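Local coordinates for protein membrane-bound protease PH1510 (PDB 3BPP) that cleaves proteins as a membrane-bound serine protease, preferentially near hydrophobic or aromatic residues, and degrades casein and a stomatin homolog in vitro, at residues A[12-17]-A[43-48]; A[38-43]-A[196-201]; A[8-13]-A[201-206]. The protein carries 1 engineered substitution. One frame throughout, in Å; residues are numbered along the deposited sequence.

Interaction 1. Residues A[12-17]-A[43-48]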
loop_
_atom_site.group_PDB
_atom_site.type_symbol
_atom_site.label_atom_id
_atom_site.label_comp_id
_atom_site.label_asym_id
_atom_site.label_seq_id
_atom_site.Cartn_x
_atom_site.Cartn_y
_atom_site.Cartn_z
ATOM N N VAL A 12 -5.959 -0.091 -10.447
ATOM C CA VAL A 12 -5.415 -1.117 -9.597
ATOM C C VAL A 12 -6.538 -2.046 -9.247
ATOM O O VAL A 12 -7.640 -1.594 -8.954
ATOM C CB VAL A 12 -4.727 -0.571 -8.282
ATOM C CG1 VAL A 12 -4.361 -1.712 -7.395
ATOM C CG2 VAL A 12 -3.495 0.296 -8.588
ATOM N N ALA A 13 -6.240 -3.345 -9.294
ATOM C CA ALA A 13 -7.194 -4.402 -8.992
ATOM C C ALA A 13 -6.457 -5.560 -8.314
ATOM O O ALA A 13 -5.226 -5.683 -8.436
ATOM C CB ALA A 13 -7.903 -4.863 -10.293
ATOM N N GLN A 14 -7.189 -6.391 -7.583
ATOM C CA GLN A 14 -6.589 -7.571 -6.944
ATOM C C GLN A 14 -7.068 -8.854 -7.595
ATOM O O GLN A 14 -8.216 -8.940 -8.012
ATOM C CB GLN A 14 -6.899 -7.647 -5.450
ATOM C CG GLN A 14 -6.550 -6.389 -4.641
ATOM C CD GLN A 14 -7.769 -5.533 -4.281
ATOM O OE1 GLN A 14 -8.642 -5.966 -3.526
ATOM N NE2 GLN A 14 -7.814 -4.306 -4.806
ATOM N N ILE A 15 -6.182 -9.845 -7.680
ATOM C CA ILE A 15 -6.565 -11.215 -8.068
ATOM C C ILE A 15 -5.942 -12.165 -7.044
ATOM O O ILE A 15 -4.748 -12.149 -6.830
ATOM C CB ILE A 15 -6.105 -11.573 -9.519
ATOM C CG1 ILE A 15 -6.749 -10.642 -10.551
ATOM C CG2 ILE A 15 -6.346 -13.072 -9.813
ATOM C CD1 ILE A 15 -7.938 -11.211 -11.252
ATOM N N LYS A 16 -6.760 -12.933 -6.359
ATOM C CA LYS A 16 -6.265 -13.780 -5.286
ATOM C C LYS A 16 -6.847 -15.155 -5.466
ATOM O O LYS A 16 -7.898 -15.292 -6.094
ATOM C CB LYS A 16 -6.673 -13.231 -3.913
ATOM C CG LYS A 16 -5.793 -12.134 -3.379
ATOM C CD LYS A 16 -6.410 -11.474 -2.120
ATOM C CE LYS A 16 -5.551 -10.308 -1.600
ATOM N NZ LYS A 16 -5.358 -9.231 -2.625
ATOM N N GLY A 17 -6.149 -16.166 -4.934
ATOM C CA GLY A 17 -6.663 -17.526 -4.875
ATOM C C GLY A 17 -6.371 -18.329 -6.115
ATOM O O GLY A 17 -5.654 -17.890 -6.998
ATOM N N ILE A 43 -2.450 -2.005 -12.895
ATOM C CA ILE A 43 -1.676 -2.824 -11.973
ATOM C C ILE A 43 -2.620 -3.877 -11.420
ATOM O O ILE A 43 -3.680 -3.559 -10.933
ATOM C CB ILE A 43 -1.016 -1.984 -10.822
ATOM C CG1 ILE A 43 0.045 -1.027 -11.403
ATOM C CG2 ILE A 43 -0.379 -2.903 -9.740
ATOM C CD1 ILE A 43 0.420 0.157 -10.536
ATOM N N ILE A 44 -2.242 -5.139 -11.562
ATOM C CA ILE A 44 -2.971 -6.244 -10.961
ATOM C C ILE A 44 -2.146 -6.880 -9.839
ATOM O O ILE A 44 -1.110 -7.477 -10.083
ATOM C CB ILE A 44 -3.412 -7.320 -12.005
ATOM C CG1 ILE A 44 -4.375 -6.708 -13.021
ATOM C CG2 ILE A 44 -4.073 -8.503 -11.293
ATOM C CD1 ILE A 44 -4.622 -7.544 -14.234
ATOM N N GLU A 45 -2.635 -6.745 -8.610
ATOM C CA GLU A 45 -2.007 -7.329 -7.466
ATOM C C GLU A 45 -2.375 -8.820 -7.457
ATOM O O GLU A 45 -3.532 -9.175 -7.258
ATOM C CB GLU A 45 -2.456 -6.587 -6.164
ATOM C CG GLU A 45 -2.136 -5.104 -6.180
ATOM C CD GLU A 45 -2.758 -4.291 -5.020
ATOM O OE1 GLU A 45 -3.610 -4.807 -4.265
ATOM O OE2 GLU A 45 -2.387 -3.109 -4.872
ATOM N N LEU A 46 -1.372 -9.686 -7.637
ATOM C CA LEU A 46 -1.575 -11.124 -7.762
ATOM C C LEU A 46 -1.146 -11.965 -6.544
ATOM O O LEU A 46 -0.039 -11.823 -6.025
ATOM C CB LEU A 46 -0.831 -11.640 -9.023
ATOM C CG LEU A 46 -1.078 -13.118 -9.438
ATOM C CD1 LEU A 46 -2.594 -13.435 -9.694
ATOM C CD2 LEU A 46 -0.252 -13.485 -10.636
ATOM N N ASP A 47 -2.002 -12.893 -6.120
ATOM C CA ASP A 47 -1.620 -13.787 -5.037
ATOM C C ASP A 47 -2.261 -15.112 -5.318
ATOM O O ASP A 47 -3.432 -15.278 -5.046
ATOM C CB ASP A 47 -2.105 -13.222 -3.707
ATOM C CG ASP A 47 -1.646 -14.030 -2.506
ATOM O OD1 ASP A 47 -1.884 -13.518 -1.384
ATOM O OD2 ASP A 47 -1.051 -15.136 -2.656
ATOM N N THR A 48 -1.502 -16.045 -5.898
ATOM C CA THR A 48 -2.046 -17.343 -6.360
ATOM C C THR A 48 -1.102 -18.512 -6.072
ATOM O O THR A 48 0.088 -18.387 -6.314
ATOM C CB THR A 48 -2.491 -17.295 -7.888
ATOM O OG1 THR A 48 -2.984 -18.575 -8.310
ATOM C CG2 THR A 48 -1.354 -16.822 -8.858
HETATM O O HOH W 1 -3.334 -9.865 -4.257
#
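The backbone carbonyl of E45 takes two donors: I15 N lies 2.8 Å from E45 O in a nearly straight bond (173° at the hydrogen), and a water adds a weak bond to the same oxygen. That water accepts a hydrogen bond from K16 NZ at 2.7 Å, so the exposed lysine reaches back to the sheet backbone through solvent. The bond from I15 is one rung of a parallel ladder, with A13 N, I15 N and G17 N giving to I43 O, E45 O and D47 O, and E45 N and D47 N giving to A13 O and I15 O.

Side chains alternate between the faces. Beside Q14, E45 runs out extended beyond CG (chi2 171°), which sets its OE1 against Q14 CG at 3.4 Å and its OE2 against V12 CG1 at 3.5 Å; the oxygens thus rest on aliphatic neighbours of the adjacent strand. On the other face, I15 straddles two partners: CG1, turned beside its own backbone N (chi1 -61°), meets I44 CG2 at 3.5 Å, while I15 CG2 touches L46 CD1. Branched and long aliphatic residues suit this face because helix 21-36 covers it, with F27 against I44.

At the strand ends, T48 OG1 donates to G17 O at 3.1 Å from above the carbonyl plane, and also accepts a bond from G50 N. A valine in its place would probably leave both G17 O and the amide of G50 without their hydroxyl mate, letting the turn that enters the substrate-binding segment shift. D47 OD2 bonds S80 N. In this N-terminal protease domain of a longer membrane protein, 43-48 leads through T48 to substrate-binding G50, near the nucleophile S83, and helix 21-36 completes a beta-alpha-beta crossover of the ClpP/crotonase-type fold.

Interaction 2. Residues A[38-43]-A[196-201]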
loop_
_atom_site.group_PDB
_atom_site.type_symbol
_atom_site.label_atom_id
_atom_site.label_comp_id
_atom_site.label_asym_id
_atom_site.label_seq_id
_atom_site.Cartn_x
_atom_site.Cartn_y
_atom_site.Cartn_z
ATOM N N ASN A 38 -9.269 4.251 -21.443
ATOM C CA ASN A 38 -8.029 4.645 -22.131
ATOM C C ASN A 38 -6.898 4.976 -21.168
ATOM O O ASN A 38 -6.304 6.047 -21.246
ATOM C CB ASN A 38 -8.285 5.822 -23.087
ATOM C CG ASN A 38 -7.368 5.803 -24.297
ATOM O OD1 ASN A 38 -7.774 5.387 -25.389
ATOM N ND2 ASN A 38 -6.126 6.247 -24.113
ATOM N N ALA A 39 -6.592 4.034 -20.277
ATOM C CA ALA A 39 -5.607 4.234 -19.212
ATOM C C ALA A 39 -4.160 4.292 -19.689
ATOM O O ALA A 39 -3.866 4.010 -20.841
ATOM C CB ALA A 39 -5.770 3.153 -18.152
ATOM N N GLU A 40 -3.270 4.695 -18.786
ATOM C CA GLU A 40 -1.824 4.549 -18.925
ATOM C C GLU A 40 -1.347 3.097 -18.673
ATOM O O GLU A 40 -0.382 2.630 -19.302
ATOM C CB GLU A 40 -1.152 5.480 -17.928
ATOM C CG GLU A 40 0.371 5.371 -17.847
ATOM C CD GLU A 40 1.089 5.864 -19.096
ATOM O OE1 GLU A 40 2.310 5.573 -19.214
ATOM O OE2 GLU A 40 0.436 6.541 -19.939
ATOM N N ALA A 41 -2.017 2.410 -17.742
ATOM C CA ALA A 41 -1.647 1.081 -17.250
ATOM C C ALA A 41 -2.729 0.569 -16.335
ATOM O O ALA A 41 -3.555 1.357 -15.845
ATOM C CB ALA A 41 -0.332 1.114 -16.493
ATOM N N ILE A 42 -2.749 -0.758 -16.153
ATOM C CA ILE A 42 -3.469 -1.410 -15.058
ATOM C C ILE A 42 -2.445 -2.220 -14.206
ATOM O O ILE A 42 -1.626 -2.962 -14.741
ATOM C CB ILE A 42 -4.620 -2.286 -15.572
ATOM C CG1 ILE A 42 -5.449 -2.778 -14.404
ATOM C CG2 ILE A 42 -4.117 -3.457 -16.425
ATOM C CD1 ILE A 42 -6.614 -3.550 -14.765
ATOM N N ILE A 43 -2.450 -2.005 -12.895
ATOM C CA ILE A 43 -1.676 -2.824 -11.973
ATOM C C ILE A 43 -2.620 -3.877 -11.420
ATOM O O ILE A 43 -3.680 -3.559 -10.933
ATOM C CB ILE A 43 -1.016 -1.984 -10.822
ATOM C CG1 ILE A 43 0.045 -1.027 -11.403
ATOM C CG2 ILE A 43 -0.379 -2.903 -9.740
ATOM C CD1 ILE A 43 0.420 0.157 -10.536
ATOM N N VAL A 196 5.613 0.630 -25.081
ATOM C CA VAL A 196 5.176 1.800 -24.329
ATOM C C VAL A 196 6.208 2.127 -23.253
ATOM O O VAL A 196 6.807 1.233 -22.646
ATOM C CB VAL A 196 3.759 1.626 -23.738
ATOM C CG1 VAL A 196 3.484 2.642 -22.620
ATOM C CG2 VAL A 196 2.718 1.768 -24.825
ATOM N N THR A 197 6.443 3.420 -23.069
ATOM C CA THR A 197 7.342 3.884 -22.023
ATOM C C THR A 197 6.495 4.524 -20.909
ATOM O O THR A 197 5.652 5.416 -21.153
ATOM C CB THR A 197 8.524 4.733 -22.608
ATOM O OG1 THR A 197 9.548 4.921 -21.617
ATOM C CG2 THR A 197 8.052 6.066 -23.221
ATOM N N LEU A 198 6.660 3.988 -19.701
ATOM C CA LEU A 198 5.706 4.239 -18.601
ATOM C C LEU A 198 5.841 5.650 -18.039
ATOM O O LEU A 198 6.941 6.110 -17.741
ATOM C CB LEU A 198 5.814 3.163 -17.487
ATOM C CG LEU A 198 5.405 1.713 -17.830
ATOM C CD1 LEU A 198 5.625 0.753 -16.648
ATOM C CD2 LEU A 198 3.952 1.627 -18.351
ATOM N N ASN A 199 4.715 6.342 -17.932
ATOM C CA ASN A 199 4.731 7.698 -17.417
ATOM C C ASN A 199 3.760 7.912 -16.257
ATOM O O ASN A 199 2.609 8.307 -16.458
ATOM C CB ASN A 199 4.488 8.713 -18.545
ATOM C CG ASN A 199 4.938 10.128 -18.174
ATOM O OD1 ASN A 199 4.323 11.113 -18.597
ATOM N ND2 ASN A 199 6.016 10.232 -17.381
ATOM N N PHE A 200 4.238 7.653 -15.041
ATOM C CA PHE A 200 3.441 7.883 -13.834
ATOM C C PHE A 200 3.874 9.139 -13.065
ATOM O O PHE A 200 4.066 9.074 -11.841
ATOM C CB PHE A 200 3.528 6.696 -12.877
ATOM C CG PHE A 200 3.352 5.352 -13.523
ATOM C CD1 PHE A 200 2.229 5.070 -14.298
ATOM C CD2 PHE A 200 4.294 4.348 -13.306
ATOM C CE1 PHE A 200 2.059 3.823 -14.867
ATOM C CE2 PHE A 200 4.128 3.094 -13.867
ATOM C CZ PHE A 200 3.002 2.831 -14.652
ATOM N N THR A 201 4.035 10.268 -13.761
ATOM C CA THR A 201 4.392 11.518 -13.080
ATOM C C THR A 201 3.182 12.120 -12.361
ATOM O O THR A 201 3.124 12.096 -11.127
ATOM C CB THR A 201 5.107 12.526 -14.007
ATOM O OG1 THR A 201 6.484 12.160 -14.116
ATOM C CG2 THR A 201 5.047 13.931 -13.441
#
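E40 points its CB toward the 196-201 loop, and its CG lands beside the F200 ring, 3.8 Å from F200 CE1. The first torsion puts CG anti to the backbone N (chi1 175°), and a bend at chi2 (68°) then turns the carboxylate to the amide of N199. CG also lies near N199 O, so this methylene touches both the aromatic ring and a peptide oxygen. The carboxyl carbon CD lies 3.8 Å from N199 N, in the preceding peptide. From there OE1 completes the approach and accepts a hydrogen bond from N199 N at 2.8 Å, with an angle of 160° at the hydrogen. The amide comes in from above the carboxylate plane. Around this bond OE1 also lies 3.7 Å from L198 CA and brushes N199 CB, while the rest of the N199 side chain leads away.

A41 follows with a simpler contact: its CB sits in the plane of the F200 ring, 4.0 Å from F200 CE1, at the ring edge. An alanine suits the spot because a single methyl is enough to reach that edge. F200 itself is buried, resting also on V10, I71 and L179, and its backbone N is bonded to N183 OD1, so both the ring and its backbone have fixed points. The carboxylate plane of E40 stands almost perpendicular to the ring.

A glutamate suits this place because it combines an aliphatic stem for the ring with an acceptor long enough to reach across. The polar bond is to a backbone N-H, so it holds the course of the loop and not the identity of the N199 side chain; the carboxylate, if charged, is probably a stronger acceptor for that amide than a neutral group would be.

Interaction 3. Residues A[8-13]-A[201-206]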
loop_
_atom_site.group_PDB
_atom_site.type_symbol
_atom_site.label_atom_id
_atom_site.label_comp_id
_atom_site.label_asym_id
_atom_site.label_seq_id
_atom_site.Cartn_x
_atom_site.Cartn_y
_atom_site.Cartn_z
ATOM N N ASN A 8 -3.262 9.937 -18.262
ATOM C CA ASN A 8 -2.437 9.511 -17.125
ATOM C C ASN A 8 -3.307 9.134 -15.904
ATOM O O ASN A 8 -3.574 9.935 -15.007
ATOM C CB ASN A 8 -1.230 10.439 -16.843
ATOM C CG ASN A 8 -1.593 11.735 -16.145
ATOM O OD1 ASN A 8 -2.741 12.180 -16.155
ATOM N ND2 ASN A 8 -0.587 12.361 -15.537
ATOM N N ILE A 9 -3.769 7.887 -15.937
ATOM C CA ILE A 9 -4.667 7.315 -14.952
ATOM C C ILE A 9 -4.351 5.815 -14.867
ATOM O O ILE A 9 -4.473 5.086 -15.857
ATOM C CB ILE A 9 -6.160 7.652 -15.297
ATOM C CG1 ILE A 9 -7.065 7.634 -14.055
ATOM C CG2 ILE A 9 -6.694 6.805 -16.447
ATOM C CD1 ILE A 9 -7.946 6.434 -13.912
ATOM N N VAL A 10 -3.870 5.364 -13.708
ATOM C CA VAL A 10 -3.526 3.948 -13.526
ATOM C C VAL A 10 -4.665 3.280 -12.794
ATOM O O VAL A 10 -5.246 3.878 -11.903
ATOM C CB VAL A 10 -2.232 3.756 -12.747
ATOM C CG1 VAL A 10 -1.686 2.341 -12.963
ATOM C CG2 VAL A 10 -1.204 4.707 -13.225
ATOM N N TYR A 11 -5.021 2.066 -13.200
ATOM C CA TYR A 11 -6.004 1.298 -12.451
ATOM C C TYR A 11 -5.317 0.270 -11.551
ATOM O O TYR A 11 -4.206 -0.148 -11.823
ATOM C CB TYR A 11 -7.024 0.655 -13.382
ATOM C CG TYR A 11 -8.091 1.626 -13.854
ATOM C CD1 TYR A 11 -9.350 1.635 -13.270
ATOM C CD2 TYR A 11 -7.830 2.545 -14.871
ATOM C CE1 TYR A 11 -10.326 2.517 -13.691
ATOM C CE2 TYR A 11 -8.800 3.443 -15.299
ATOM C CZ TYR A 11 -10.046 3.418 -14.709
ATOM O OH TYR A 11 -11.022 4.296 -15.128
ATOM N N VAL A 12 -5.959 -0.091 -10.447
ATOM C CA VAL A 12 -5.415 -1.117 -9.597
ATOM C C VAL A 12 -6.538 -2.046 -9.247
ATOM O O VAL A 12 -7.640 -1.594 -8.954
ATOM C CB VAL A 12 -4.727 -0.571 -8.282
ATOM C CG1 VAL A 12 -4.361 -1.712 -7.395
ATOM C CG2 VAL A 12 -3.495 0.296 -8.588
ATOM N N ALA A 13 -6.240 -3.345 -9.294
ATOM C CA ALA A 13 -7.194 -4.402 -8.992
ATOM C C ALA A 13 -6.457 -5.560 -8.314
ATOM O O ALA A 13 -5.226 -5.683 -8.436
ATOM C CB ALA A 13 -7.903 -4.863 -10.293
ATOM N N THR A 201 4.035 10.268 -13.761
ATOM C CA THR A 201 4.392 11.518 -13.080
ATOM C C THR A 201 3.182 12.120 -12.361
ATOM O O THR A 201 3.124 12.096 -11.127
ATOM C CB THR A 201 5.107 12.526 -14.007
ATOM O OG1 THR A 201 6.484 12.160 -14.116
ATOM C CG2 THR A 201 5.047 13.931 -13.441
ATOM N N ASN A 202 2.209 12.622 -13.115
ATOM C CA ASN A 202 1.046 13.259 -12.498
ATOM C C ASN A 202 -0.114 12.303 -12.266
ATOM O O ASN A 202 -1.280 12.730 -12.177
ATOM C CB ASN A 202 0.584 14.463 -13.320
ATOM C CG ASN A 202 0.748 15.766 -12.578
ATOM O OD1 ASN A 202 1.851 16.130 -12.161
ATOM N ND2 ASN A 202 -0.355 16.480 -12.399
ATOM N N VAL A 203 0.207 11.015 -12.131
ATOM C CA VAL A 203 -0.808 9.984 -12.321
ATOM C C VAL A 203 -1.814 9.887 -11.197
ATOM O O VAL A 203 -1.440 9.949 -10.032
ATOM C CB VAL A 203 -0.191 8.623 -12.695
ATOM C CG1 VAL A 203 0.168 7.790 -11.451
ATOM C CG2 VAL A 203 -1.133 7.883 -13.615
ATOM N N GLU A 204 -3.090 9.787 -11.576
ATOM C CA GLU A 204 -4.196 9.515 -10.666
ATOM C C GLU A 204 -4.488 8.024 -10.675
ATOM O O GLU A 204 -4.506 7.397 -11.729
ATOM C CB GLU A 204 -5.448 10.289 -11.073
ATOM C CG GLU A 204 -5.221 11.805 -11.154
ATOM C CD GLU A 204 -6.450 12.574 -11.607
ATOM O OE1 GLU A 204 -7.385 12.756 -10.784
ATOM O OE2 GLU A 204 -6.467 13.007 -12.784
ATOM N N VAL A 205 -4.709 7.467 -9.489
ATOM C CA VAL A 205 -4.920 6.045 -9.304
ATOM C C VAL A 205 -6.382 5.786 -9.033
ATOM O O VAL A 205 -7.010 6.479 -8.224
ATOM C CB VAL A 205 -4.029 5.499 -8.182
ATOM C CG1 VAL A 205 -4.157 3.968 -8.025
ATOM C CG2 VAL A 205 -2.603 5.857 -8.466
ATOM N N ARG A 206 -6.943 4.815 -9.755
ATOM C CA ARG A 206 -8.262 4.333 -9.453
ATOM C C ARG A 206 -8.150 2.886 -9.023
ATOM O O ARG A 206 -7.502 2.090 -9.701
ATOM C CB ARG A 206 -9.222 4.508 -10.636
ATOM C CG ARG A 206 -9.793 5.921 -10.737
ATOM C CD ARG A 206 -11.017 5.996 -11.654
ATOM N NE ARG A 206 -11.132 7.318 -12.286
ATOM C CZ ARG A 206 -11.963 7.629 -13.283
ATOM N NH1 ARG A 206 -11.970 8.864 -13.776
ATOM N NH2 ARG A 206 -12.783 6.717 -13.792
#
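The pairing of V10 with V205, flanked by I9 with E204 and Y11 with R206, adds strand 204-207 as the outermost strand of this chain's parallel sheet, which is of ClpP/crotonase type. Backbone bonds come first: V10 N gives to E204 O, R206 N to V10 O at 2.9 Å and V12 N to R206 O at 2.8 Å, with only a weak bond from E204 N to N8 O as the strands come together. The apolar contacts follow. V12 CG2 meets V205 CG1 at 3.8 Å, and V10 CG2 touches V203 CG2; beta-branched valines fill this face, where L179 lies over both V203 and V205.

On the opposite face, that of I9 and E204, Y11 and R206 lie side by side. R206 CB sits over one face of the Y11 ring in a CH-pi contact, 4.2 Å from its centroid, displaced toward the rim. E204, V205 and R206 also pair antiparallel with a strand of the second subunit, so the sheet continues through the dimer. I9 CD1 meets the extended arginine stem obliquely, 3.7 Å from R206 NE, a buried nitrogen with no partner in the model.

In the fold
Near the N terminus, strand 9-16 takes part in two of the contacts. Its far half pairs with 43-48 after one helix, so interaction 1 closes the short loop of a beta-alpha-beta unit. The strand's first half waits for 201-206, and interaction 3 closes nearly the whole domain, bringing the late strand 204-207 to the sheet edge and on to the second subunit. Interaction 2 falls within that long span, tying 38-43 to the loop that leads into this strand; it crosses interaction 1, their segments overlapping at I43. Interactions 2 and 3 are about 7 Å apart between centres and their segments overlap at T201, while the I43 N to Y11 O bond joins neighbouring strands.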